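Local coordinates for HP0958 (Helicobacter pylori, PDB 3NA7), which probably acts in flagellar biogenesis as a chaperone and post-transcriptional regulator, joining a long coiled-coil hairpin to a zinc-ribbon domain, at residues I162-K165 / K166-V170. Numbering follows the deposited sequence.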
loop_
_atom_site.group_PDB
_atom_site.type_symbol
_atom_site.label_atom_id
_atom_site.label_comp_id
_atom_site.label_asym_id
_atom_site.label_seq_id
_atom_site.Cartn_x
_atom_site.Cartn_y
_atom_site.Cartn_z
ATOM N N ILE A 162 25.445 -1.215 17.555
ATOM C CA ILE A 162 26.113 -0.355 16.566
ATOM C C ILE A 162 26.140 1.120 17.061
ATOM O O ILE A 162 27.198 1.737 17.082
ATOM C CB ILE A 162 25.527 -0.492 15.140
ATOM C CG1 ILE A 162 25.662 -1.956 14.626
ATOM C CG2 ILE A 162 26.255 0.423 14.169
ATOM C CD1 ILE A 162 24.696 -2.339 13.465
ATOM N N PHE A 163 25.009 1.644 17.530
ATOM C CA PHE A 163 24.974 3.010 18.033
ATOM C C PHE A 163 25.938 3.242 19.218
ATOM O O PHE A 163 26.660 4.226 19.244
ATOM C CB PHE A 163 23.549 3.462 18.385
ATOM C CG PHE A 163 23.449 4.936 18.623
ATOM C CD1 PHE A 163 23.343 5.824 17.547
ATOM C CD2 PHE A 163 23.506 5.445 19.916
ATOM C CE1 PHE A 163 23.281 7.195 17.767
ATOM C CE2 PHE A 163 23.439 6.823 20.154
ATOM C CZ PHE A 163 23.330 7.693 19.081
ATOM N N LYS A 164 25.947 2.326 20.179
ATOM C CA LYS A 164 26.907 2.366 21.288
ATOM C C LYS A 164 28.362 2.489 20.785
ATOM O O LYS A 164 29.143 3.258 21.347
ATOM C CB LYS A 164 26.706 1.141 22.190
ATOM C CG LYS A 164 27.783 0.877 23.223
ATOM C CD LYS A 164 27.550 1.618 24.537
ATOM C CE LYS A 164 28.615 1.236 25.556
ATOM N NZ LYS A 164 29.091 2.447 26.281
ATOM N N LYS A 165 28.700 1.763 19.715
ATOM C CA LYS A 165 30.021 1.855 19.061
ATOM C C LYS A 165 30.239 3.229 18.456
ATOM O O LYS A 165 31.340 3.769 18.523
ATOM C CB LYS A 165 30.181 0.810 17.935
ATOM C CG LYS A 165 30.665 -0.588 18.377
ATOM C CD LYS A 165 30.665 -1.607 17.201
ATOM C CE LYS A 165 31.871 -1.447 16.248
ATOM N NZ LYS A 165 31.802 -2.378 15.065
ATOM N N LYS A 166 29.187 3.773 17.844
ATOM C CA LYS A 166 29.229 5.110 17.279
ATOM C C LYS A 166 29.538 6.147 18.372
ATOM O O LYS A 166 30.384 7.026 18.164
ATOM C CB LYS A 166 27.924 5.453 16.548
ATOM C CG LYS A 166 27.976 6.792 15.797
ATOM C CD LYS A 166 26.590 7.294 15.365
ATOM C CE LYS A 166 26.718 8.715 14.848
ATOM N NZ LYS A 166 25.594 9.136 14.001
ATOM N N GLU A 167 28.878 6.019 19.527
ATOM C CA GLU A 167 29.104 6.918 20.652
ATOM C C GLU A 167 30.597 6.937 20.979
ATOM O O GLU A 167 31.210 8.008 21.024
ATOM C CB GLU A 167 28.303 6.491 21.887
ATOM C CG GLU A 167 26.785 6.614 21.748
ATOM C CD GLU A 167 26.027 6.159 22.990
ATOM O OE1 GLU A 167 26.301 5.057 23.512
ATOM O OE2 GLU A 167 25.150 6.905 23.451
ATOM N N ASP A 168 31.164 5.744 21.174
ATOM C CA ASP A 168 32.583 5.571 21.487
ATOM C C ASP A 168 33.472 6.232 20.452
ATOM O O ASP A 168 34.368 6.992 20.822
ATOM C CB ASP A 168 32.942 4.089 21.630
ATOM C CG ASP A 168 32.297 3.439 22.845
ATOM O OD1 ASP A 168 31.919 4.164 23.794
ATOM O OD2 ASP A 168 32.169 2.187 22.859
ATOM N N LEU A 169 33.207 5.989 19.169
ATOM C CA LEU A 169 33.958 6.664 18.093
ATOM C C LEU A 169 33.786 8.203 18.055
ATOM O O LEU A 169 34.752 8.937 17.839
ATOM C CB LEU A 169 33.647 6.059 16.721
ATOM C CG LEU A 169 34.258 4.730 16.205
ATOM C CD1 LEU A 169 34.108 3.503 17.147
ATOM C CD2 LEU A 169 33.688 4.403 14.815
ATOM N N VAL A 170 32.560 8.688 18.261
ATOM C CA VAL A 170 32.264 10.127 18.146
ATOM C C VAL A 170 32.970 10.893 19.269
ATOM O O VAL A 170 33.483 11.977 19.064
ATOM C CB VAL A 170 30.746 10.423 18.219
ATOM C CG1 VAL A 170 30.517 11.915 18.457
ATOM C CG2 VAL A 170 30.028 9.972 16.932
#
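Lys166 lays its aliphatic chain obliquely past the ring of Phe163, CD coming 4.1 Å from CE1, while its backbone N bonds Ile162 O. With CG anti to the backbone N (chi1 -173°) and the chain extended beyond it, the ammonium group is carried away from this turn to a salt bridge with Asp17 on helix 4-22; lysine suits a place that needs both a greasy stem and a distant charge. Glu167 approaches the same side of the ring obliquely, but near its CD2-CE2 edge: its CG methylene lies 3.7 Å from Phe163 CE2, suiting an exposed residue beside an aromatic, and the carboxylate plane is turned 48° from the ring. Its OE1 leans back to 3.5 Å from Lys164 CA, and its N-H bonds Phe163 O at 2.9 Å. Asp168 N bonds Lys164 O at 3.2 Å; its short acidic side chain leaves OD1 4.1 Å from Lys164 NZ, too far for a salt bridge, though the opposite charges should still attract modestly. Leu169 N bonds Lys165 O at 3.0 Å, and its CD1 makes a close van der Waals contact with that oxygen at 3.1 Å; the branched apolar side chain fits against Glu12 and Leu16 of helix 4-22. The backbone bonds are those of any alpha helix, but the seven-residue spacing of Ile162 and Leu169, both touching Leu16, with Lys164, Lys165 and Glu167 exposed, is consistent with coiled-coil packing.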